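Local coordinates for heat-shock protein cognate (HSC) co-chaperone sgt12 (Aspergillus fumigatus, PDB 3SZ7) that binds Hsc-family chaperones through its tetratricopeptide repeat domain and directs tail-anchored proteins bound for the endoplasmic reticulum to the GET pathway, at residues A6-S11 / L38-A43; D12-E17 / I31-Q36; N44-S49 / P76-A81; D67-T72 / S83-A88. All blocks are in the same frame, centred on the assembly; numbering follows the deposited sequence.

Contact 1 (A6-S11 / L38-A43); sequences APTPES and LSIAPA
A single water ties Ile40 to Ala6: it donates to Ile40 O at 2.6 Å and to Ala6 O at 3.0 Å. The contact thus joins the start of helix 9-23 to the chain leaving helix 27-40, the two helices of the predicted first tetratricopeptide repeat. Beside this bridge a capping box sets the next turn. Thr8, at the N-cap, takes the Ser11 N-H on its OG1 at 3.2 Å, and Ser11 OG answers by accepting from Thr8 N at 2.9 Å in a nearly straight bond (167° at the hydrogen). Tyr47 OH, from helix 45-57, also bonds to Ser11 OG. Against the box lies Ile40. Its chi1 of -66° puts CG1 beside the backbone N and CG2 anti to it; CG2 comes up to Thr8 OG1 at 3.7 Å and to Ser11 CB at 3.8 Å, while CD1 reaches on to the carboxylate carbon CD of Glu10, also 3.8 Å away; the side chains of Thr8 and Glu10 cross it at about a right angle. Next along the chain, the methyl of Ala41 sits on the peptide between Ala6 and Pro7, with CB 3.6 Å from Pro7 N. No direct hydrogen bond spans the two segments. Two carbonyl acceptors cannot bond to each other; the water donates to both, and the rest is apolar, Ile40 against the helix start and the Ala41 methyl against the peptide before it.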
loop_
_atom_site.group_PDB
_atom_site.type_symbol
_atom_site.label_atom_id
_atom_site.label_comp_id
_atom_site.label_asym_id
_atom_site.label_seq_id
_atom_site.Cartn_x
_atom_site.Cartn_y
_atom_site.Cartn_z
ATOM N N ALA A 6 2.932 -14.205 -21.301
ATOM C CA ALA A 6 2.004 -13.086 -21.240
ATOM C C ALA A 6 0.618 -13.601 -20.864
ATOM O O ALA A 6 0.371 -14.806 -20.918
ATOM C CB ALA A 6 1.967 -12.360 -22.579
ATOM N N PRO A 7 -0.282 -12.691 -20.465
ATOM C CA PRO A 7 -1.647 -13.042 -20.060
ATOM C C PRO A 7 -2.397 -13.846 -21.118
ATOM O O PRO A 7 -2.226 -13.626 -22.316
ATOM C CB PRO A 7 -2.308 -11.678 -19.863
ATOM C CG PRO A 7 -1.187 -10.797 -19.436
ATOM C CD PRO A 7 0.003 -11.262 -20.237
ATOM N N THR A 8 -3.223 -14.780 -20.656
ATOM C CA THR A 8 -4.059 -15.586 -21.535
ATOM C C THR A 8 -5.489 -15.574 -20.999
ATOM O O THR A 8 -5.733 -15.097 -19.892
ATOM C CB THR A 8 -3.552 -17.041 -21.616
ATOM O OG1 THR A 8 -3.642 -17.658 -20.325
ATOM C CG2 THR A 8 -2.104 -17.081 -22.090
ATOM N N PRO A 9 -6.447 -16.089 -21.784
ATOM C CA PRO A 9 -7.800 -16.192 -21.232
ATOM C C PRO A 9 -7.802 -16.989 -19.930
ATOM O O PRO A 9 -8.584 -16.695 -19.026
ATOM C CB PRO A 9 -8.564 -16.939 -22.327
ATOM C CG PRO A 9 -7.853 -16.561 -23.585
ATOM C CD PRO A 9 -6.397 -16.479 -23.205
ATOM N N GLU A 10 -6.922 -17.980 -19.834
ATOM C CA GLU A 10 -6.827 -18.798 -18.630
ATOM C C GLU A 10 -6.326 -18.001 -17.425
ATOM O O GLU A 10 -6.895 -18.090 -16.335
ATOM C CB GLU A 10 -5.912 -20.001 -18.863
ATOM C CG GLU A 10 -5.856 -20.966 -17.688
ATOM C CD GLU A 10 -4.937 -22.146 -17.945
ATOM O OE1 GLU A 10 -4.255 -22.157 -18.992
ATOM O OE2 GLU A 10 -4.896 -23.064 -17.098
ATOM N N SER A 11 -5.257 -17.231 -17.607
ATOM C CA SER A 11 -4.721 -16.456 -16.490
ATOM C C SER A 11 -5.724 -15.400 -16.026
ATOM O O SER A 11 -5.854 -15.141 -14.830
ATOM C CB SER A 11 -3.358 -15.834 -16.825
ATOM O OG SER A 11 -3.461 -14.824 -17.810
ATOM N N LEU A 38 -0.162 -15.746 -12.048
ATOM C CA LEU A 38 1.220 -15.299 -12.197
ATOM C C LEU A 38 2.160 -16.394 -12.708
ATOM O O LEU A 38 3.227 -16.101 -13.247
ATOM C CB LEU A 38 1.737 -14.712 -10.882
ATOM C CG LEU A 38 1.176 -13.326 -10.570
ATOM C CD1 LEU A 38 1.343 -12.979 -9.095
ATOM C CD2 LEU A 38 1.847 -12.282 -11.453
ATOM N N SER A 39 1.773 -17.653 -12.538
ATOM C CA SER A 39 2.595 -18.747 -13.043
ATOM C C SER A 39 2.479 -18.827 -14.562
ATOM O O SER A 39 3.361 -19.357 -15.235
ATOM C CB SER A 39 2.204 -20.078 -12.399
ATOM O OG SER A 39 0.922 -20.501 -12.827
ATOM N N ILE A 40 1.383 -18.295 -15.090
ATOM C CA ILE A 40 1.170 -18.221 -16.531
ATOM C C ILE A 40 1.798 -16.956 -17.104
ATOM O O ILE A 40 2.466 -16.996 -18.142
ATOM C CB ILE A 40 -0.331 -18.219 -16.862
ATOM C CG1 ILE A 40 -0.955 -19.559 -16.478
ATOM C CG2 ILE A 40 -0.556 -17.909 -18.335
ATOM C CD1 ILE A 40 -2.467 -19.572 -16.556
ATOM N N ALA A 41 1.575 -15.837 -16.419
ATOM C CA ALA A 41 2.109 -14.547 -16.834
ATOM C C ALA A 41 2.919 -13.938 -15.699
ATOM O O ALA A 41 2.417 -13.100 -14.946
ATOM C CB ALA A 41 0.983 -13.613 -17.249
ATOM N N PRO A 42 4.183 -14.367 -15.569
ATOM C CA PRO A 42 5.024 -13.916 -14.454
ATOM C C PRO A 42 5.170 -12.392 -14.408
ATOM O O PRO A 42 5.195 -11.733 -15.448
ATOM C CB PRO A 42 6.373 -14.587 -14.741
ATOM C CG PRO A 42 6.038 -15.771 -15.595
ATOM C CD PRO A 42 4.877 -15.335 -16.437
ATOM N N ALA A 43 5.250 -11.846 -13.199
ATOM C CA ALA A 43 5.464 -10.414 -12.999
ATOM C C ALA A 43 4.441 -9.503 -13.690
ATOM O O ALA A 43 4.732 -8.345 -13.976
ATOM C CB ALA A 43 6.891 -10.026 -13.399
HETATM O O HOH W 1 2.096 -17.259 -20.727
#

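Contact 2 (D12-E17 / I31-Q36); sequences DKLKSE and IDLYTQ
Tyr34 presents the edge of its ring to Lys15: the carbonyl oxygen Lys15 O lies near the ring plane, 3.5 Å from CE1. A first torsion of -70° sets the ring beside its own backbone N, from where it runs along the flank of helix 12-17, and the hydroxyl at its far end bonds to Asn19 OD1, one turn further along the partner helix. Next to it two leucines each set CB against the other's carbonyl oxygen, Leu14 CB standing 3.9 Å from Leu33 O and Leu33 CB the same 3.9 Å from Leu14 O. Their branches then part. Leu33 sends CD1 to Glu17 O at 3.5 Å and CD2 to the carboxylate oxygen Glu17 OE1 at 3.9 Å, crossing the glutamate side chain almost perpendicularly. Leu14 turns the other way along the interface, placing CD1 3.8 Å from Gln36 CB and touching Ala37 and Ile40 on the same helix. On the side facing helix 45-57, Thr35 OG1 donates to Ile31 O at 2.6 Å; Thr35 N reaches that oxygen from the opposite face of its plane, and Arg51 of helix 45-57 bonds to the hydroxyl. The helix axes pass 8.0 Å apart at 167°, close to antiparallel. This tight pairing of two short helices, joined by a brief turn, is the antiparallel helical hairpin of a tetratricopeptide repeat, consistent with the predicted first repeat.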
loop_
_atom_site.group_PDB
_atom_site.type_symbol
_atom_site.label_atom_id
_atom_site.label_comp_id
_atom_site.label_asym_id
_atom_site.label_seq_id
_atom_site.Cartn_x
_atom_site.Cartn_y
_atom_site.Cartn_z
ATOM N N ASP A 12 -6.448 -14.811 -16.972
ATOM C CA ASP A 12 -7.479 -13.833 -16.633
ATOM C C ASP A 12 -8.664 -14.467 -15.912
ATOM O O ASP A 12 -9.272 -13.841 -15.044
ATOM C CB ASP A 12 -7.966 -13.080 -17.873
ATOM C CG ASP A 12 -6.995 -12.005 -18.322
ATOM O OD1 ASP A 12 -6.276 -11.439 -17.465
ATOM O OD2 ASP A 12 -6.957 -11.715 -19.536
ATOM N N LYS A 13 -9.008 -15.701 -16.273
ATOM C CA LYS A 13 -10.068 -16.396 -15.555
ATOM C C LYS A 13 -9.643 -16.562 -14.103
ATOM O O LYS A 13 -10.407 -16.281 -13.180
ATOM C CB LYS A 13 -10.367 -17.764 -16.177
ATOM C CG LYS A 13 -11.575 -18.454 -15.563
ATOM C CD LYS A 13 -11.552 -19.954 -15.809
ATOM C CE LYS A 13 -10.370 -20.603 -15.102
ATOM N NZ LYS A 13 -10.399 -22.088 -15.207
ATOM N N LEU A 14 -8.410 -17.015 -13.910
ATOM C CA LEU A 14 -7.861 -17.188 -12.573
ATOM C C LEU A 14 -7.867 -15.875 -11.793
ATOM O O LEU A 14 -8.149 -15.865 -10.593
ATOM C CB LEU A 14 -6.447 -17.768 -12.648
ATOM C CG LEU A 14 -6.371 -19.201 -13.178
ATOM C CD1 LEU A 14 -4.941 -19.569 -13.554
ATOM C CD2 LEU A 14 -6.936 -20.178 -12.157
ATOM N N LYS A 15 -7.567 -14.771 -12.474
ATOM C CA LYS A 15 -7.594 -13.455 -11.832
ATOM C C LYS A 15 -9.007 -13.114 -11.368
ATOM O O LYS A 15 -9.209 -12.635 -10.251
ATOM C CB LYS A 15 -7.096 -12.369 -12.788
ATOM C CG LYS A 15 -7.174 -10.959 -12.211
ATOM C CD LYS A 15 -7.581 -9.944 -13.261
ATOM C CE LYS A 15 -8.985 -10.220 -13.765
ATOM N NZ LYS A 15 -9.417 -9.241 -14.799
ATOM N N SER A 16 -9.982 -13.359 -12.237
ATOM C CA SER A 16 -11.381 -13.110 -11.901
ATOM C C SER A 16 -11.837 -13.978 -10.734
ATOM O O SER A 16 -12.588 -13.526 -9.873
ATOM C CB SER A 16 -12.278 -13.342 -13.123
ATOM O OG SER A 16 -12.027 -12.366 -14.121
ATOM N N GLU A 17 -11.384 -15.225 -10.712
ATOM C CA GLU A 17 -11.704 -16.127 -9.613
ATOM C C GLU A 17 -11.024 -15.650 -8.334
ATOM O O GLU A 17 -11.566 -15.800 -7.237
ATOM C CB GLU A 17 -11.284 -17.555 -9.956
ATOM C CG GLU A 17 -12.083 -18.154 -11.109
ATOM C CD GLU A 17 -11.617 -19.542 -11.503
ATOM O OE1 GLU A 17 -10.593 -20.009 -10.959
ATOM O OE2 GLU A 17 -12.278 -20.167 -12.358
ATOM N N ILE A 31 -4.898 -15.340 -2.754
ATOM C CA ILE A 31 -3.450 -15.399 -2.917
ATOM C C ILE A 31 -3.046 -16.574 -3.806
ATOM O O ILE A 31 -2.195 -16.433 -4.678
ATOM C CB ILE A 31 -2.741 -15.499 -1.558
ATOM C CG1 ILE A 31 -2.906 -14.185 -0.783
ATOM C CG2 ILE A 31 -1.270 -15.834 -1.749
ATOM C CD1 ILE A 31 -2.592 -14.302 0.686
ATOM N N ASP A 32 -3.660 -17.734 -3.595
ATOM C CA ASP A 32 -3.302 -18.902 -4.394
ATOM C C ASP A 32 -3.731 -18.764 -5.851
ATOM O O ASP A 32 -2.989 -19.146 -6.754
ATOM C CB ASP A 32 -3.861 -20.197 -3.803
ATOM C CG ASP A 32 -3.382 -21.425 -4.560
ATOM O OD1 ASP A 32 -2.183 -21.757 -4.452
ATOM O OD2 ASP A 32 -4.197 -22.054 -5.266
ATOM N N LEU A 33 -4.922 -18.214 -6.076
ATOM C CA LEU A 33 -5.443 -18.025 -7.428
ATOM C C LEU A 33 -4.656 -16.985 -8.230
ATOM O O LEU A 33 -4.405 -17.166 -9.424
ATOM C CB LEU A 33 -6.924 -17.644 -7.374
ATOM C CG LEU A 33 -7.859 -18.778 -6.930
ATOM C CD1 LEU A 33 -9.199 -18.234 -6.453
ATOM C CD2 LEU A 33 -8.046 -19.778 -8.062
ATOM N N TYR A 34 -4.272 -15.895 -7.576
ATOM C CA TYR A 34 -3.467 -14.873 -8.230
ATOM C C TYR A 34 -2.090 -15.437 -8.553
ATOM O O TYR A 34 -1.489 -15.099 -9.576
ATOM C CB TYR A 34 -3.314 -13.651 -7.323
ATOM C CG TYR A 34 -4.576 -12.843 -7.127
ATOM C CD1 TYR A 34 -5.489 -12.667 -8.160
ATOM C CD2 TYR A 34 -4.847 -12.240 -5.905
ATOM C CE1 TYR A 34 -6.640 -11.918 -7.977
ATOM C CE2 TYR A 34 -5.992 -11.490 -5.714
ATOM C CZ TYR A 34 -6.883 -11.333 -6.746
ATOM O OH TYR A 34 -8.015 -10.579 -6.543
ATOM N N THR A 35 -1.585 -16.276 -7.653
ATOM C CA THR A 35 -0.302 -16.942 -7.848
ATOM C C THR A 35 -0.353 -17.872 -9.060
ATOM O O THR A 35 0.612 -17.966 -9.822
ATOM C CB THR A 35 0.107 -17.739 -6.595
ATOM O OG1 THR A 35 0.287 -16.838 -5.492
ATOM C CG2 THR A 35 1.400 -18.511 -6.837
ATOM N N GLN A 36 -1.477 -18.561 -9.236
ATOM C CA GLN A 36 -1.668 -19.395 -10.422
ATOM C C GLN A 36 -1.681 -18.552 -11.693
ATOM O O GLN A 36 -1.122 -18.950 -12.711
ATOM C CB GLN A 36 -2.961 -20.203 -10.324
ATOM C CG GLN A 36 -2.956 -21.258 -9.239
ATOM C CD GLN A 36 -4.253 -22.034 -9.200
ATOM O OE1 GLN A 36 -4.836 -22.239 -8.136
ATOM N NE2 GLN A 36 -4.718 -22.465 -10.366
#

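Contact 3 (N44-S49 / P76-A81); sequences NPIYLS and PKYSKA
Tyr78 swings its ring across to helix 45-49 because chi1 is -179°, which puts CG anti to the backbone N; from the other side Ser49, with chi1 -60°, holds its hydroxyl beside its own N, where it meets the ring. Pro45 O meets the ring at its edge, 3.5 Å from Tyr78 CE2, and the neighbouring CD2 lies 3.9 Å from Pro45 CB. Further out, the phenol oxygen Tyr78 OH comes to 4.0 Å from Ile46 CG1, the isoleucine crossing the tyrosine at about a right angle. Ser49 OG approaches obliquely, 3.4 Å from Tyr78 CE2, and it is equally near the methyl of Ala81, with OG to CB again 3.4 Å. That hydroxyl is occupied: it donates to Pro45 O at 2.8 Å, tilted 21° from the carbonyl plane, and the Ser49 N-H uses the same oxygen. At the helix start, Asn44 OD1 caps Tyr47 N. Ala71 of helix 61-74 packs on both Ser49 and Ala81. Helices 45-57 and 79-91, the first helices of the predicted second and third tetratricopeptide repeats, here pack side by side. Pro45 O thus takes two bonds from Ser49 and the C-H edge of Tyr78. The rim of an aromatic ring is slightly positive, so that approach is probably mildly attractive, and Ser49 OG, its proton committed to Pro45, can rest against a methyl and a ring.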
loop_
_atom_site.group_PDB
_atom_site.type_symbol
_atom_site.label_atom_id
_atom_site.label_comp_id
_atom_site.label_asym_id
_atom_site.label_seq_id
_atom_site.Cartn_x
_atom_site.Cartn_y
_atom_site.Cartn_z
ATOM N N ASN A 44 3.245 -10.014 -13.960
ATOM C CA ASN A 44 2.195 -9.156 -14.483
ATOM C C ASN A 44 1.764 -8.150 -13.415
ATOM O O ASN A 44 1.406 -8.544 -12.312
ATOM C CB ASN A 44 0.994 -9.971 -14.949
ATOM C CG ASN A 44 -0.107 -9.098 -15.503
ATOM O OD1 ASN A 44 -0.976 -8.637 -14.766
ATOM N ND2 ASN A 44 -0.067 -8.848 -16.806
ATOM N N PRO A 45 1.813 -6.848 -13.738
ATOM C CA PRO A 45 1.539 -5.817 -12.726
ATOM C C PRO A 45 0.102 -5.834 -12.208
ATOM O O PRO A 45 -0.116 -5.503 -11.046
ATOM C CB PRO A 45 1.830 -4.509 -13.462
ATOM C CG PRO A 45 1.708 -4.849 -14.916
ATOM C CD PRO A 45 2.178 -6.264 -15.040
ATOM N N ILE A 46 -0.860 -6.211 -13.044
ATOM C CA ILE A 46 -2.240 -6.303 -12.579
ATOM C C ILE A 46 -2.390 -7.448 -11.591
ATOM O O ILE A 46 -2.947 -7.269 -10.510
ATOM C CB ILE A 46 -3.239 -6.479 -13.739
ATOM C CG1 ILE A 46 -3.248 -5.224 -14.612
ATOM C CG2 ILE A 46 -4.631 -6.744 -13.193
ATOM C CD1 ILE A 46 -4.186 -5.317 -15.797
ATOM N N TYR A 47 -1.881 -8.621 -11.960
ATOM C CA TYR A 47 -1.952 -9.785 -11.082
ATOM C C TYR A 47 -1.142 -9.554 -9.812
ATOM O O TYR A 47 -1.555 -9.954 -8.722
ATOM C CB TYR A 47 -1.448 -11.043 -11.789
ATOM C CG TYR A 47 -2.159 -11.383 -13.078
ATOM C CD1 TYR A 47 -3.399 -10.833 -13.384
ATOM C CD2 TYR A 47 -1.587 -12.262 -13.989
ATOM C CE1 TYR A 47 -4.049 -11.152 -14.571
ATOM C CE2 TYR A 47 -2.226 -12.585 -15.166
ATOM C CZ TYR A 47 -3.451 -12.028 -15.454
ATOM O OH TYR A 47 -4.078 -12.356 -16.634
ATOM N N LEU A 48 0.015 -8.912 -9.950
ATOM C CA LEU A 48 0.837 -8.588 -8.784
ATOM C C LEU A 48 0.126 -7.653 -7.820
ATOM O O LEU A 48 0.157 -7.859 -6.603
ATOM C CB LEU A 48 2.172 -7.969 -9.200
ATOM C CG LEU A 48 3.227 -8.933 -9.740
ATOM C CD1 LEU A 48 4.405 -8.152 -10.287
ATOM C CD2 LEU A 48 3.665 -9.882 -8.636
ATOM N N SER A 49 -0.508 -6.616 -8.356
ATOM C CA SER A 49 -1.146 -5.625 -7.500
ATOM C C SER A 49 -2.384 -6.204 -6.834
ATOM O O SER A 49 -2.710 -5.844 -5.705
ATOM C CB SER A 49 -1.478 -4.356 -8.277
ATOM O OG SER A 49 -0.288 -3.786 -8.801
ATOM N N PRO A 76 6.151 1.296 -13.922
ATOM C CA PRO A 76 6.140 2.473 -13.043
ATOM C C PRO A 76 5.003 3.441 -13.368
ATOM O O PRO A 76 4.762 4.376 -12.604
ATOM C CB PRO A 76 7.495 3.134 -13.320
ATOM C CG PRO A 76 7.902 2.637 -14.663
ATOM C CD PRO A 76 7.368 1.236 -14.751
ATOM N N LYS A 77 4.316 3.219 -14.486
ATOM C CA LYS A 77 3.211 4.087 -14.895
ATOM C C LYS A 77 1.854 3.559 -14.430
ATOM O O LYS A 77 0.815 4.135 -14.746
ATOM C CB LYS A 77 3.195 4.229 -16.416
ATOM C CG LYS A 77 4.488 4.753 -17.012
ATOM C CD LYS A 77 4.537 6.270 -17.010
ATOM C CE LYS A 77 5.515 6.773 -18.064
ATOM N NZ LYS A 77 5.607 8.260 -18.092
ATOM N N TYR A 78 1.862 2.456 -13.690
ATOM C CA TYR A 78 0.618 1.837 -13.234
ATOM C C TYR A 78 0.271 2.352 -11.847
ATOM O O TYR A 78 0.809 1.875 -10.853
ATOM C CB TYR A 78 0.753 0.315 -13.241
ATOM C CG TYR A 78 -0.474 -0.446 -12.813
ATOM C CD1 TYR A 78 -1.747 -0.035 -13.192
ATOM C CD2 TYR A 78 -0.354 -1.604 -12.067
ATOM C CE1 TYR A 78 -2.863 -0.748 -12.805
ATOM C CE2 TYR A 78 -1.461 -2.323 -11.685
ATOM C CZ TYR A 78 -2.711 -1.895 -12.054
ATOM O OH TYR A 78 -3.797 -2.638 -11.654
ATOM N N SER A 79 -0.635 3.326 -11.789
ATOM C CA SER A 79 -0.897 4.041 -10.544
ATOM C C SER A 79 -1.391 3.140 -9.416
ATOM O O SER A 79 -1.049 3.372 -8.257
ATOM C CB SER A 79 -1.868 5.211 -10.766
ATOM O OG SER A 79 -3.198 4.753 -10.943
ATOM N N LYS A 80 -2.187 2.119 -9.739
ATOM C CA LYS A 80 -2.727 1.244 -8.697
ATOM C C LYS A 80 -1.622 0.548 -7.897
ATOM O O LYS A 80 -1.742 0.379 -6.682
ATOM C CB LYS A 80 -3.711 0.213 -9.269
ATOM C CG LYS A 80 -4.585 -0.456 -8.209
ATOM C CD LYS A 80 -5.580 -1.449 -8.814
ATOM C CE LYS A 80 -6.654 -0.754 -9.638
ATOM N NZ LYS A 80 -7.678 -0.060 -8.805
ATOM N N ALA A 81 -0.547 0.158 -8.570
ATOM C CA ALA A 81 0.563 -0.508 -7.899
ATOM C C ALA A 81 1.201 0.405 -6.857
ATOM O O ALA A 81 1.575 -0.045 -5.776
ATOM C CB ALA A 81 1.603 -0.979 -8.912
#

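Contact 4 (D67-T72 / S83-A88); sequences DAELAT and SRLGLA
Ala68 and Leu85 meet where consecutive tetratricopeptide repeats stack: helices 67-72 and 83-88 are assigned by prediction to the second and third repeats, the axes passing 8.5 Å apart at 147°, clearly splayed from antiparallel. The small side chain allows the close approach. Ala68 CB sits on the partner backbone, 3.5 Å from Leu85 N, with Leu85 CB at 3.8 Å and Arg84 CB at 3.9 Å. Beyond CB, those two neighbours take different roads. Leu85 has CG anti to its backbone N (chi1 -179°), which lays its fork over helix 67-72: CD1 is 3.5 Å from Glu69 CG and CD2 3.9 Å from the same carbon. Arg84 starts toward the alanine but kinks at chi2, -92°, so the chain turns off, and NE makes a weak hydrogen bond to Ser49 O of helix 45-57, where the side chain also touches Ala53. Glu69 offers its aliphatic part to the leucine; past CG the chain is extended, and the carboxylate forms a salt bridge to Arg89, a turn further along helix 79-91. Leu85 is also backed by Ala101, so this buried side chain touches helices 61-74 and 95-109. No hydrogen bond joins the two segments. The Thr72 hydroxyl serves its own helix: OG1 donates to Glu69 O at 2.6 Å, and the same OG1 lies 4.4 Å from Leu85 CD2.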
loop_
_atom_site.group_PDB
_atom_site.type_symbol
_atom_site.label_atom_id
_atom_site.label_comp_id
_atom_site.label_asym_id
_atom_site.label_seq_id
_atom_site.Cartn_x
_atom_site.Cartn_y
_atom_site.Cartn_z
ATOM N N ASP A 67 5.194 -7.562 -3.632
ATOM C CA ASP A 67 4.373 -7.654 -4.839
ATOM C C ASP A 67 4.177 -6.284 -5.476
ATOM O O ASP A 67 4.366 -6.115 -6.684
ATOM C CB ASP A 67 3.004 -8.259 -4.533
ATOM C CG ASP A 67 3.006 -9.768 -4.603
ATOM O OD1 ASP A 67 4.065 -10.354 -4.928
ATOM O OD2 ASP A 67 1.941 -10.369 -4.339
ATOM N N ALA A 68 3.764 -5.309 -4.667
ATOM C CA ALA A 68 3.510 -3.974 -5.183
ATOM C C ALA A 68 4.785 -3.351 -5.754
ATOM O O ALA A 68 4.759 -2.738 -6.818
ATOM C CB ALA A 68 2.885 -3.079 -4.100
ATOM N N GLU A 69 5.907 -3.529 -5.065
ATOM C CA GLU A 69 7.171 -2.993 -5.565
ATOM C C GLU A 69 7.515 -3.578 -6.924
ATOM O O GLU A 69 7.870 -2.851 -7.848
ATOM C CB GLU A 69 8.311 -3.286 -4.603
ATOM C CG GLU A 69 8.312 -2.405 -3.376
ATOM C CD GLU A 69 9.471 -2.715 -2.465
ATOM O OE1 GLU A 69 9.867 -3.897 -2.406
ATOM O OE2 GLU A 69 9.991 -1.782 -1.817
ATOM N N LEU A 70 7.423 -4.895 -7.038
ATOM C CA LEU A 70 7.738 -5.547 -8.302
ATOM C C LEU A 70 6.849 -5.009 -9.420
ATOM O O LEU A 70 7.316 -4.775 -10.534
ATOM C CB LEU A 70 7.607 -7.067 -8.186
ATOM C CG LEU A 70 8.023 -7.797 -9.470
ATOM C CD1 LEU A 70 9.449 -7.420 -9.842
ATOM C CD2 LEU A 70 7.876 -9.304 -9.297
ATOM N N ALA A 71 5.572 -4.800 -9.120
ATOM C CA ALA A 71 4.662 -4.206 -10.096
ATOM C C ALA A 71 5.106 -2.808 -10.525
ATOM O O ALA A 71 5.013 -2.464 -11.702
ATOM C CB ALA A 71 3.242 -4.173 -9.562
ATOM N N THR A 72 5.581 -2.002 -9.578
ATOM C CA THR A 72 6.041 -0.654 -9.903
ATOM C C THR A 72 7.353 -0.679 -10.673
ATOM O O THR A 72 7.668 0.268 -11.396
ATOM C CB THR A 72 6.221 0.238 -8.649
ATOM O OG1 THR A 72 7.245 -0.309 -7.806
ATOM C CG2 THR A 72 4.915 0.355 -7.882
ATOM N N SER A 83 -0.317 2.833 -5.275
ATOM C CA SER A 83 -1.277 2.969 -4.186
ATOM C C SER A 83 -1.182 1.781 -3.234
ATOM O O SER A 83 -1.251 1.945 -2.013
ATOM C CB SER A 83 -2.699 3.105 -4.731
ATOM O OG SER A 83 -3.611 3.346 -3.676
ATOM N N ARG A 84 -1.031 0.584 -3.800
ATOM C CA ARG A 84 -0.852 -0.635 -3.018
ATOM C C ARG A 84 0.423 -0.573 -2.201
ATOM O O ARG A 84 0.435 -0.957 -1.036
ATOM C CB ARG A 84 -0.767 -1.854 -3.934
ATOM C CG ARG A 84 -2.016 -2.116 -4.723
ATOM C CD ARG A 84 -2.933 -3.061 -3.989
ATOM N NE ARG A 84 -4.121 -3.322 -4.785
ATOM C CZ ARG A 84 -5.317 -2.814 -4.523
ATOM N NH1 ARG A 84 -5.491 -2.033 -3.464
ATOM N NH2 ARG A 84 -6.342 -3.101 -5.309
ATOM N N LEU A 85 1.497 -0.102 -2.828
ATOM C CA LEU A 85 2.792 0.013 -2.162
ATOM C C LEU A 85 2.731 1.024 -1.018
ATOM O O LEU A 85 3.300 0.808 0.050
ATOM C CB LEU A 85 3.862 0.435 -3.165
ATOM C CG LEU A 85 5.278 0.580 -2.607
ATOM C CD1 LEU A 85 5.682 -0.688 -1.869
ATOM C CD2 LEU A 85 6.261 0.887 -3.732
ATOM N N GLY A 86 2.035 2.129 -1.256
ATOM C CA GLY A 86 1.860 3.149 -0.236
ATOM C C GLY A 86 1.188 2.590 1.002
ATOM O O GLY A 86 1.635 2.829 2.120
ATOM N N LEU A 87 0.106 1.844 0.809
ATOM C CA LEU A 87 -0.619 1.279 1.943
ATOM C C LEU A 87 0.223 0.236 2.671
ATOM O O LEU A 87 0.261 0.204 3.892
ATOM C CB LEU A 87 -1.953 0.676 1.495
ATOM C CG LEU A 87 -2.867 0.170 2.613
ATOM C CD1 LEU A 87 -3.142 1.270 3.629
ATOM C CD2 LEU A 87 -4.178 -0.353 2.032
ATOM N N ALA A 88 0.892 -0.627 1.917
ATOM C CA ALA A 88 1.723 -1.648 2.534
ATOM C C ALA A 88 2.829 -1.023 3.383
ATOM O O ALA A 88 3.090 -1.466 4.504
ATOM C CB ALA A 88 2.306 -2.595 1.471
#

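Contact 2 is nested inside the loop closed by contact 1; their centres lie about 9 Å apart, and Ile40 CD1 touches Leu14 CD1 at 3.9 Å. Tyr47 carries this unit to contact 3: its OH probably hydrogen-bonds to Ser11 OG of contact 1 at 2.8 Å and to Asp12 OD1 of contact 2 at 2.5 Å. Contacts 3 and 4, about 8 Å apart between centres, interleave along the chain and share helix 79-91, with Ala71 CB 3.6 Å from Ala81 CB. Contacts 2 and 4 do not touch. Packing thus runs from one repeat to the next through the domain that binds Hsc-family chaperones.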